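L-Ala-D/L-Glu epimerase, a muconate lactonizing enzyme (Klebsiella pneumoniae subsp. pneumoniae MGH 78578, PDB 3FCP) belongs to the enolase superfamily of two-domain enzymes and holds a magnesium ion in its TIM-barrel-like domain. Local coordinates at residues A[246-250]-A[267-271]; A[253-259]-A[286-290]; A[297-302]-A[322-328]; A[194-198]-A[220-224]. All blocks are in the same frame, centred on the assembly; numbering follows the deposited sequence.

Contact 1: residues A[246-250]-A[267-271]; sequences AILAD and FTGAY. With MG (magnesium ion), chain I.
A270 is tied through both of its backbone polar groups to the residues on either side of L248. A249 N donates to A270 O at 2.8 Å and almost straight (174°), while A270 N donates to I247 O at 3.0 Å. That pattern defines parallel pairing, with L248 beside A270 and A249 beside Y271. On the face of L248 and A270, the leucine CG is anti to its backbone N (chi1 -151°), which brings CD2 to 3.3 Å from A270 O and alongside the A270 methyl. On the other face A249 CB meets two rings, Y271 CD1 at 3.9 Å and F267 CZ at 4.0 Å. I247 uses only one branch here: CG2 comes in the plane of the F267 ring, at its edge, 3.8 Å from CE1. The pair belongs to a beta-alpha-beta unit of the TIM-barrel-like domain, strand 246-249, helix 256-264 and strand 270-273. L262 of that helix packs on A249, F267 and Y271, and L236 of helix 233-242 on I247, A249 and F267. Just before A270, G269 puts its CA against I247 O in a CH...O contact, and a water accepts from I247 N at 2.9 Å and donates to T268 O. Just past the C-terminal end of strand 246-249, D250 OD2 binds the magnesium ion at 2.3 Å, with N201, E251 and three waters as its other ligands. The D250 carboxylate is itself positioned by lysines, OD1 by a salt bridge to K277 and OD2 by a hydrogen bond from K274.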
loop_
_atom_site.group_PDB
_atom_site.type_symbol
_atom_site.label_atom_id
_atom_site.label_comp_id
_atom_site.label_asym_id
_atom_site.label_seq_id
_atom_site.Cartn_x
_atom_site.Cartn_y
_atom_site.Cartn_z
ATOM N N ALA A 246 13.265 14.652 15.762
ATOM C CA ALA A 246 12.093 15.286 15.167
ATOM C C ALA A 246 12.345 16.122 13.911
ATOM O O ALA A 246 13.360 16.807 13.796
ATOM C CB ALA A 246 11.387 16.138 16.223
ATOM N N ILE A 247 11.392 16.059 12.980
ATOM C CA ILE A 247 11.442 16.819 11.735
ATOM C C ILE A 247 10.352 17.897 11.786
ATOM O O ILE A 247 9.210 17.625 12.173
ATOM C CB ILE A 247 11.185 15.917 10.487
ATOM C CG1 ILE A 247 12.211 14.777 10.427
ATOM C CG2 ILE A 247 11.261 16.751 9.216
ATOM C CD1 ILE A 247 13.663 15.235 10.503
ATOM N N LEU A 248 10.714 19.113 11.396
ATOM C CA LEU A 248 9.796 20.247 11.381
ATOM C C LEU A 248 9.520 20.631 9.923
ATOM O O LEU A 248 10.443 20.950 9.175
ATOM C CB LEU A 248 10.435 21.445 12.099
ATOM C CG LEU A 248 9.601 22.508 12.834
ATOM C CD1 LEU A 248 10.175 23.884 12.504
ATOM C CD2 LEU A 248 8.119 22.431 12.487
ATOM N N ALA A 249 8.258 20.592 9.517
ATOM C CA ALA A 249 7.909 20.965 8.153
ATOM C C ALA A 249 7.650 22.475 8.076
ATOM O O ALA A 249 6.969 23.033 8.938
ATOM C CB ALA A 249 6.663 20.198 7.709
ATOM N N ASP A 250 8.207 23.139 7.067
ATOM C CA ASP A 250 7.969 24.574 6.900
ATOM C C ASP A 250 7.342 24.807 5.530
ATOM O O ASP A 250 6.119 24.763 5.400
ATOM C CB ASP A 250 9.266 25.398 7.046
ATOM C CG ASP A 250 9.017 26.913 6.967
ATOM O OD1 ASP A 250 7.835 27.332 6.920
ATOM O OD2 ASP A 250 9.999 27.693 6.956
ATOM N N PHE A 267 3.672 11.633 7.183
ATOM C CA PHE A 267 4.641 12.498 7.846
ATOM C C PHE A 267 4.417 12.530 9.353
ATOM O O PHE A 267 3.290 12.646 9.824
ATOM C CB PHE A 267 4.542 13.937 7.324
ATOM C CG PHE A 267 5.427 14.908 8.065
ATOM C CD1 PHE A 267 6.780 15.005 7.765
ATOM C CD2 PHE A 267 4.910 15.700 9.084
ATOM C CE1 PHE A 267 7.611 15.882 8.469
ATOM C CE2 PHE A 267 5.727 16.579 9.797
ATOM C CZ PHE A 267 7.085 16.670 9.488
ATOM N N THR A 268 5.498 12.423 10.112
ATOM C CA THR A 268 5.398 12.488 11.558
ATOM C C THR A 268 6.456 13.474 12.043
ATOM O O THR A 268 7.607 13.436 11.602
ATOM C CB THR A 268 5.598 11.101 12.222
ATOM O OG1 THR A 268 5.458 11.234 13.645
ATOM C CG2 THR A 268 6.969 10.529 11.895
ATOM N N GLY A 269 6.040 14.370 12.927
ATOM C CA GLY A 269 6.926 15.386 13.460
ATOM C C GLY A 269 6.101 16.607 13.829
ATOM O O GLY A 269 5.086 16.485 14.513
ATOM N N ALA A 270 6.511 17.779 13.357
ATOM C CA ALA A 270 5.787 19.004 13.671
ATOM C C ALA A 270 5.647 19.930 12.473
ATOM O O ALA A 270 6.354 19.780 11.469
ATOM C CB ALA A 270 6.489 19.739 14.820
ATOM N N TYR A 271 4.718 20.878 12.586
ATOM C CA TYR A 271 4.483 21.871 11.541
ATOM C C TYR A 271 4.849 23.275 12.024
ATOM O O TYR A 271 4.541 23.667 13.160
ATOM C CB TYR A 271 3.007 21.909 11.111
ATOM C CG TYR A 271 2.490 20.722 10.326
ATOM C CD1 TYR A 271 3.360 19.810 9.724
ATOM C CD2 TYR A 271 1.116 20.549 10.133
ATOM C CE1 TYR A 271 2.878 18.763 8.948
ATOM C CE2 TYR A 271 0.623 19.504 9.355
ATOM C CZ TYR A 271 1.510 18.616 8.766
ATOM O OH TYR A 271 1.029 17.581 8.004
HETATM MG MG MG I . 11.827 28.055 5.586
HETATM O O HOH W 1 9.730 13.648 13.175
HETATM O O HOH W 2 12.575 26.136 7.016
HETATM O O HOH W 3 13.574 28.965 7.012
HETATM O O HOH W 4 11.384 30.600 5.635
#

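Contact 2: residues A[253-259]-A[286-290]; sequences VATAYDG and ALARV
The backbones of A256 and L287 come within 3.8 Å, CA to CA, where the first turn of helix 256-264 lies against helix 283-294. Both helices belong to the outer layer of the TIM-barrel-like domain. Small residues permit the approach: the methyls of A256 and A286 are 3.9 Å apart, CB to CB, and G259 lies against the L287 and V290 side chains. L287 is the main insertion. With chi1 at -152° its CG lies beside its own carbonyl carbon and 3.5 Å from T255 O, and from there the branches part. CD1 goes to A254 O at 3.6 Å, and CD2 to G259 CA at 3.7 Å. One turn on, V290 spreads its two methyls over the other helix, CG2 beside A256 CB and CG1 3.8 Å from G259 C. Behind this surface T255 and D258 form a capping box at the start of helix 256-264. D258 N donates to T255 OG1 at 170°, and D258 OD2 answers with two bonds, from T255 N above the carboxylate plane and from A254 N on its anti lone pair. The bond from T255 N holds the 254-255 peptide, whose carbonyl L287 CD1 touches, while T255 O accepts from G259 N. Other subunits adjoin the contact: A293 of a neighbouring subunit packs on Y257 and V290, and H231 of a further one stacks on the Y257 ring. Inward, V253 CG2 touches L287 CD2 at 3.8 Å.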
loop_
_atom_site.group_PDB
_atom_site.type_symbol
_atom_site.label_atom_id
_atom_site.label_comp_id
_atom_site.label_asym_id
_atom_site.label_seq_id
_atom_site.Cartn_x
_atom_site.Cartn_y
_atom_site.Cartn_z
ATOM N N VAL A 253 4.315 22.862 4.153
ATOM C CA VAL A 253 2.956 23.027 4.653
ATOM C C VAL A 253 2.611 24.490 4.884
ATOM O O VAL A 253 3.255 25.174 5.680
ATOM C CB VAL A 253 2.763 22.221 5.962
ATOM C CG1 VAL A 253 3.767 22.687 7.012
ATOM C CG2 VAL A 253 1.344 22.377 6.475
ATOM N N ALA A 254 1.593 24.969 4.176
ATOM C CA ALA A 254 1.162 26.357 4.313
ATOM C C ALA A 254 -0.267 26.445 4.845
ATOM O O ALA A 254 -0.541 27.146 5.831
ATOM C CB ALA A 254 1.255 27.071 2.958
ATOM N N THR A 255 -1.168 25.720 4.186
ATOM C CA THR A 255 -2.585 25.727 4.531
ATOM C C THR A 255 -3.044 24.422 5.168
ATOM O O THR A 255 -2.320 23.427 5.176
ATOM C CB THR A 255 -3.430 25.922 3.273
ATOM O OG1 THR A 255 -3.306 24.751 2.460
ATOM C CG2 THR A 255 -2.939 27.133 2.469
ATOM N N ALA A 256 -4.268 24.433 5.685
ATOM C CA ALA A 256 -4.855 23.249 6.297
ATOM C C ALA A 256 -4.909 22.127 5.260
ATOM O O ALA A 256 -4.777 20.952 5.606
ATOM C CB ALA A 256 -6.259 23.564 6.819
ATOM N N TYR A 257 -5.099 22.486 3.990
ATOM C CA TYR A 257 -5.144 21.472 2.936
ATOM C C TYR A 257 -3.785 20.779 2.860
ATOM O O TYR A 257 -3.720 19.555 2.850
ATOM C CB TYR A 257 -5.468 22.092 1.568
ATOM C CG TYR A 257 -6.810 22.783 1.484
ATOM C CD1 TYR A 257 -6.891 24.173 1.385
ATOM C CD2 TYR A 257 -7.998 22.047 1.464
ATOM C CE1 TYR A 257 -8.119 24.819 1.259
ATOM C CE2 TYR A 257 -9.241 22.681 1.337
ATOM C CZ TYR A 257 -9.290 24.063 1.234
ATOM O OH TYR A 257 -10.500 24.697 1.087
ATOM N N ASP A 258 -2.704 21.556 2.805
ATOM C CA ASP A 258 -1.354 20.969 2.755
ATOM C C ASP A 258 -1.108 20.136 4.006
ATOM O O ASP A 258 -0.493 19.067 3.954
ATOM C CB ASP A 258 -0.254 22.043 2.711
ATOM C CG ASP A 258 -0.398 22.989 1.546
ATOM O OD1 ASP A 258 -0.849 22.558 0.467
ATOM O OD2 ASP A 258 -0.041 24.172 1.709
ATOM N N GLY A 259 -1.572 20.655 5.139
ATOM C CA GLY A 259 -1.386 19.967 6.402
ATOM C C GLY A 259 -2.007 18.587 6.419
ATOM O O GLY A 259 -1.407 17.633 6.920
ATOM N N ALA A 286 -6.976 26.538 11.457
ATOM C CA ALA A 286 -7.514 25.329 10.826
ATOM C C ALA A 286 -6.364 24.335 10.620
ATOM O O ALA A 286 -6.503 23.136 10.861
ATOM C CB ALA A 286 -8.172 25.666 9.480
ATOM N N LEU A 287 -5.222 24.849 10.177
ATOM C CA LEU A 287 -4.041 24.018 9.959
ATOM C C LEU A 287 -3.625 23.430 11.309
ATOM O O LEU A 287 -3.278 22.252 11.413
ATOM C CB LEU A 287 -2.893 24.870 9.410
ATOM C CG LEU A 287 -1.800 24.265 8.525
ATOM C CD1 LEU A 287 -0.515 25.035 8.776
ATOM C CD2 LEU A 287 -1.607 22.772 8.775
ATOM N N ALA A 288 -3.658 24.256 12.345
ATOM C CA ALA A 288 -3.286 23.790 13.681
ATOM C C ALA A 288 -4.175 22.626 14.136
ATOM O O ALA A 288 -3.678 21.636 14.669
ATOM C CB ALA A 288 -3.371 24.938 14.686
ATOM N N ARG A 289 -5.485 22.738 13.923
ATOM C CA ARG A 289 -6.401 21.672 14.334
ATOM C C ARG A 289 -6.191 20.383 13.530
ATOM O O ARG A 289 -6.346 19.286 14.062
ATOM C CB ARG A 289 -7.858 22.138 14.216
ATOM C CG ARG A 289 -8.228 23.316 15.123
ATOM C CD ARG A 289 -7.927 23.049 16.599
ATOM N NE ARG A 289 -8.371 24.153 17.455
ATOM C CZ ARG A 289 -7.991 24.328 18.719
ATOM N NH1 ARG A 289 -7.150 23.474 19.288
ATOM N NH2 ARG A 289 -8.460 25.349 19.425
ATOM N N VAL A 290 -5.858 20.519 12.252
ATOM C CA VAL A 290 -5.593 19.360 11.404
ATOM C C VAL A 290 -4.383 18.657 12.003
ATOM O O VAL A 290 -4.381 17.441 12.203
ATOM C CB VAL A 290 -5.256 19.788 9.950
ATOM C CG1 VAL A 290 -4.641 18.612 9.167
ATOM C CG2 VAL A 290 -6.523 20.290 9.252
#

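Contact 3: residues A[297-302]-A[322-328]; sequences GLYGGT and LQWGTEM
Y299 and E327 meet at about a right angle, the tyrosine ring and the carboxylate turned 68° apart. Y299 OH donates to E327 OE1 at 2.6 Å and arrives from above the carboxylate plane, 38° out of it. The second oxygen, OE2, accepts from T302 N at 2.9 Å on its anti lone pair, so both ends of the carboxylate are held from the 297-302 side. The E327 CG lies between the backbone N and the carbonyl carbon (chi1 46°), and the extended chain beyond carries the group past G300 O to these donors. K168 makes a salt bridge with OE1. Nearer its base, the Y299 ring receives W324 O at its edge, 3.2 Å from CD1, while W324 CB packs on the same ring carbon at 3.7 Å. L298 and L322 also cross at roughly a right angle, and their packing is tight: L298 CB to L322 CD2 is 3.4 Å. Backbone bonds hold the two segments together beneath these side chains. L322 to G325 forms a type I turn, W324 N donates to L298 O, and G300 bonds to segment 322-328 through both its N and its O, the N donating to G325 O at 2.9 Å and the O accepting from E327 N at 2.9 Å. Strand 297-300 is hydrogen-bonded to strand 270-273 on its other side, and T326 bonds through its backbone to L140 of strand 136-143. Segment 322-328 thus spans the seventh and first strands of the barrel, with helix 307-317 packed on L322 and M328 and helix 283-294 on L298.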
loop_
_atom_site.group_PDB
_atom_site.type_symbol
_atom_site.label_atom_id
_atom_site.label_comp_id
_atom_site.label_asym_id
_atom_site.label_seq_id
_atom_site.Cartn_x
_atom_site.Cartn_y
_atom_site.Cartn_z
ATOM N N GLY A 297 2.930 17.745 16.016
ATOM C CA GLY A 297 3.238 18.841 16.925
ATOM C C GLY A 297 3.190 20.231 16.306
ATOM O O GLY A 297 3.218 20.376 15.078
ATOM N N LEU A 298 3.152 21.253 17.159
ATOM C CA LEU A 298 3.055 22.637 16.706
ATOM C C LEU A 298 4.235 23.531 17.088
ATOM O O LEU A 298 4.840 23.371 18.153
ATOM C CB LEU A 298 1.752 23.255 17.233
ATOM C CG LEU A 298 0.462 22.468 16.956
ATOM C CD1 LEU A 298 -0.733 23.176 17.602
ATOM C CD2 LEU A 298 0.250 22.333 15.462
ATOM N N TYR A 299 4.522 24.490 16.211
ATOM C CA TYR A 299 5.611 25.458 16.365
ATOM C C TYR A 299 5.122 26.812 15.829
ATOM O O TYR A 299 4.495 26.869 14.763
ATOM C CB TYR A 299 6.829 24.993 15.552
ATOM C CG TYR A 299 8.034 25.918 15.537
ATOM C CD1 TYR A 299 8.812 26.113 16.682
ATOM C CD2 TYR A 299 8.465 26.507 14.342
ATOM C CE1 TYR A 299 9.995 26.855 16.632
ATOM C CE2 TYR A 299 9.644 27.249 14.282
ATOM C CZ TYR A 299 10.406 27.409 15.428
ATOM O OH TYR A 299 11.613 28.066 15.349
ATOM N N GLY A 300 5.404 27.885 16.567
ATOM C CA GLY A 300 4.998 29.223 16.149
ATOM C C GLY A 300 6.039 29.866 15.245
ATOM O O GLY A 300 7.025 30.433 15.726
ATOM N N GLY A 301 5.813 29.793 13.936
ATOM C CA GLY A 301 6.772 30.328 12.984
ATOM C C GLY A 301 6.650 31.791 12.602
ATOM O O GLY A 301 5.632 32.432 12.867
ATOM N N THR A 302 7.695 32.309 11.956
ATOM C CA THR A 302 7.739 33.711 11.535
ATOM C C THR A 302 8.323 33.894 10.148
ATOM O O THR A 302 9.009 33.012 9.626
ATOM C CB THR A 302 8.623 34.571 12.492
ATOM O OG1 THR A 302 8.389 35.965 12.254
ATOM C CG2 THR A 302 10.111 34.269 12.270
ATOM N N LEU A 322 1.939 24.739 22.102
ATOM C CA LEU A 322 3.054 24.679 21.164
ATOM C C LEU A 322 4.242 23.940 21.770
ATOM O O LEU A 322 5.044 24.524 22.503
ATOM C CB LEU A 322 3.466 26.093 20.750
ATOM C CG LEU A 322 2.360 26.959 20.124
ATOM C CD1 LEU A 322 2.958 28.264 19.642
ATOM C CD2 LEU A 322 1.710 26.231 18.957
ATOM N N GLN A 323 4.352 22.654 21.455
ATOM C CA GLN A 323 5.429 21.835 21.984
ATOM C C GLN A 323 6.814 22.387 21.662
ATOM O O GLN A 323 7.719 22.345 22.499
ATOM C CB GLN A 323 5.310 20.405 21.447
ATOM C CG GLN A 323 6.467 19.484 21.839
ATOM C CD GLN A 323 6.275 18.045 21.370
ATOM O OE1 GLN A 323 5.286 17.716 20.709
ATOM N NE2 GLN A 323 7.227 17.184 21.707
ATOM N N TRP A 324 6.983 22.914 20.456
ATOM C CA TRP A 324 8.284 23.426 20.049
ATOM C C TRP A 324 8.516 24.926 20.244
ATOM O O TRP A 324 9.495 25.476 19.742
ATOM C CB TRP A 324 8.539 23.013 18.599
ATOM C CG TRP A 324 8.468 21.519 18.448
ATOM C CD1 TRP A 324 7.386 20.781 18.058
ATOM C CD2 TRP A 324 9.500 20.578 18.772
ATOM N NE1 TRP A 324 7.683 19.439 18.120
ATOM C CE2 TRP A 324 8.972 19.286 18.556
ATOM C CE3 TRP A 324 10.821 20.702 19.230
ATOM C CZ2 TRP A 324 9.717 18.121 18.779
ATOM C CZ3 TRP A 324 11.565 19.537 19.452
ATOM C CH2 TRP A 324 11.008 18.267 19.225
ATOM N N GLY A 325 7.625 25.578 20.987
ATOM C CA GLY A 325 7.771 27.003 21.243
ATOM C C GLY A 325 7.530 27.861 20.013
ATOM O O GLY A 325 6.797 27.460 19.110
ATOM N N THR A 326 8.133 29.048 19.981
ATOM C CA THR A 326 7.980 29.957 18.842
ATOM C C THR A 326 9.303 30.626 18.503
ATOM O O THR A 326 10.260 30.581 19.287
ATOM C CB THR A 326 6.957 31.098 19.122
ATOM O OG1 THR A 326 7.640 32.226 19.690
ATOM C CG2 THR A 326 5.875 30.640 20.100
ATOM N N GLU A 327 9.345 31.250 17.331
ATOM C CA GLU A 327 10.520 31.974 16.866
ATOM C C GLU A 327 10.117 33.418 16.560
ATOM O O GLU A 327 10.539 33.999 15.559
ATOM C CB GLU A 327 11.094 31.309 15.607
ATOM C CG GLU A 327 10.044 30.950 14.556
ATOM C CD GLU A 327 10.652 30.392 13.288
ATOM O OE1 GLU A 327 11.679 29.687 13.378
ATOM O OE2 GLU A 327 10.094 30.643 12.199
ATOM N N MET A 328 9.298 34.006 17.427
ATOM C CA MET A 328 8.843 35.373 17.203
ATOM C C MET A 328 9.783 36.474 17.705
ATOM O O MET A 328 9.416 37.302 18.547
ATOM C CB MET A 328 7.436 35.540 17.777
ATOM C CG MET A 328 6.341 35.422 16.691
ATOM S SD MET A 328 6.336 33.896 15.725
ATOM C CE MET A 328 7.551 33.984 14.899
HETATM O O HOH W 5 2.362 21.060 19.808
#

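Contact 4: residues A[194-198]-A[220-224]; sequences ASIRV and GVDLI
This is a parallel strand pairing within the beta-alpha-beta unit formed by strand 195-199, helix 206-218 and strand 223-225 of the TIM-barrel-like domain. Two backbone bonds support the assignment: V198 N donates to L223 O at 2.9 Å and 164°, and D222 N donates to I196 O at 2.9 Å. D222 has helix-like backbone angles, and its N, not that of L223, meets I196 O; L223 N, 3.8 Å from I196 O, is buried with no partner in the model. On the face turned to helix 206-218, V198 and I224 lie side by side pointing the same way, with their CG2 methyls 3.9 Å apart. The V198 and V221 side chains cross at about a right angle, CG1 against CG1, and L216 of the helix packs on all three residues. On the opposite face R197 CG rests 3.7 Å from L223 CB, the two side chains crossing obliquely before the arginine chain bends at chi2 (92°). The R197 guanidinium group reaches W324 O through NH1. At the start of the strands, G220 ends helix 206-218 in a Schellman motif, and a water there accepts from I196 N and donates to G220 O. R197 NE donates to S195 OG at 2.8 Å, the hydroxyl lying 15° from the guanidinium plane. S195 in turn connects the opposite charges of R197 and D222, whose charged atoms do not touch: S195 OG donates to the anti lone pair of D222 OD2 at 2.9 Å.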
loop_
_atom_site.group_PDB
_atom_site.type_symbol
_atom_site.label_atom_id
_atom_site.label_comp_id
_atom_site.label_asym_id
_atom_site.label_seq_id
_atom_site.Cartn_x
_atom_site.Cartn_y
_atom_site.Cartn_z
ATOM N N ALA A 194 20.686 23.861 26.650
ATOM C CA ALA A 194 20.085 24.473 25.475
ATOM C C ALA A 194 19.538 23.491 24.448
ATOM O O ALA A 194 20.182 22.498 24.115
ATOM C CB ALA A 194 21.092 25.401 24.808
ATOM N N SER A 195 18.337 23.780 23.955
ATOM C CA SER A 195 17.703 22.955 22.931
ATOM C C SER A 195 18.229 23.454 21.592
ATOM O O SER A 195 18.056 24.623 21.242
ATOM C CB SER A 195 16.178 23.117 22.972
ATOM O OG SER A 195 15.561 22.444 21.882
ATOM N N ILE A 196 18.874 22.574 20.843
ATOM C CA ILE A 196 19.426 22.961 19.555
ATOM C C ILE A 196 18.577 22.454 18.395
ATOM O O ILE A 196 18.328 21.254 18.273
ATOM C CB ILE A 196 20.868 22.413 19.366
ATOM C CG1 ILE A 196 21.761 22.848 20.536
ATOM C CG2 ILE A 196 21.433 22.896 18.031
ATOM C CD1 ILE A 196 21.884 24.352 20.716
ATOM N N ARG A 197 18.128 23.380 17.555
ATOM C CA ARG A 197 17.343 23.028 16.379
ATOM C C ARG A 197 18.108 23.578 15.181
ATOM O O ARG A 197 18.854 24.553 15.313
ATOM C CB ARG A 197 15.947 23.669 16.417
ATOM C CG ARG A 197 15.077 23.320 17.639
ATOM C CD ARG A 197 15.263 24.331 18.769
ATOM N NE ARG A 197 14.367 24.083 19.898
ATOM C CZ ARG A 197 13.053 24.288 19.881
ATOM N NH1 ARG A 197 12.457 24.751 18.789
ATOM N NH2 ARG A 197 12.331 24.033 20.960
ATOM N N VAL A 198 17.948 22.953 14.019
ATOM C CA VAL A 198 18.616 23.439 12.815
ATOM C C VAL A 198 17.567 23.622 11.729
ATOM O O VAL A 198 16.528 22.952 11.731
ATOM C CB VAL A 198 19.704 22.458 12.300
ATOM C CG1 VAL A 198 20.671 22.113 13.430
ATOM C CG2 VAL A 198 19.061 21.201 11.719
ATOM N N GLY A 220 22.682 14.877 18.727
ATOM C CA GLY A 220 21.756 15.418 19.709
ATOM C C GLY A 220 20.846 16.568 19.315
ATOM O O GLY A 220 20.189 17.155 20.175
ATOM N N VAL A 221 20.796 16.903 18.032
ATOM C CA VAL A 221 19.923 17.983 17.580
ATOM C C VAL A 221 18.480 17.553 17.868
ATOM O O VAL A 221 18.093 16.427 17.561
ATOM C CB VAL A 221 20.129 18.246 16.076
ATOM C CG1 VAL A 221 19.147 19.300 15.573
ATOM C CG2 VAL A 221 21.561 18.705 15.842
ATOM N N ASP A 222 17.696 18.446 18.470
ATOM C CA ASP A 222 16.314 18.133 18.836
ATOM C C ASP A 222 15.296 18.245 17.718
ATOM O O ASP A 222 14.250 17.593 17.757
ATOM C CB ASP A 222 15.840 19.037 19.979
ATOM C CG ASP A 222 16.648 18.860 21.244
ATOM O OD1 ASP A 222 17.053 17.720 21.542
ATOM O OD2 ASP A 222 16.856 19.866 21.951
ATOM N N LEU A 223 15.589 19.077 16.729
ATOM C CA LEU A 223 14.650 19.287 15.638
ATOM C C LEU A 223 15.370 19.730 14.371
ATOM O O LEU A 223 16.261 20.575 14.418
ATOM C CB LEU A 223 13.639 20.358 16.061
ATOM C CG LEU A 223 12.415 20.656 15.189
ATOM C CD1 LEU A 223 11.442 19.476 15.247
ATOM C CD2 LEU A 223 11.738 21.928 15.704
ATOM N N ILE A 224 14.975 19.156 13.241
ATOM C CA ILE A 224 15.564 19.497 11.946
ATOM C C ILE A 224 14.440 20.075 11.091
ATOM O O ILE A 224 13.474 19.374 10.784
ATOM C CB ILE A 224 16.122 18.244 11.232
ATOM C CG1 ILE A 224 17.142 17.532 12.131
ATOM C CG2 ILE A 224 16.768 18.653 9.907
ATOM C CD1 ILE A 224 17.614 16.173 11.577
HETATM O O HOH W 6 19.555 19.663 21.464
#

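In the fold
From the N terminus, contact 4 is the first to close, returning the chain at 220-224 to strand 195-199 after helix 206-218. Contact 1 opens next at 246-250, and its first strand adds to the sheet through L248 N and I224 O, 2.8 Å apart. Before contact 1 closes at 267-271, contact 2 has opened at 253-259; it closes only at 286-290, so the two cross. Y271 of contact 1 reaches contact 2, its OH probably hydrogen-bonded to G259 O. Contact 3 follows in series, closing a loop round helix 307-317. G297 extends the sheet beside G269 and Y271, while W324 reaches R197 and L223, joining contact 3 to contact 4 across the barrel interior. Contacts 2 and 4 do not touch.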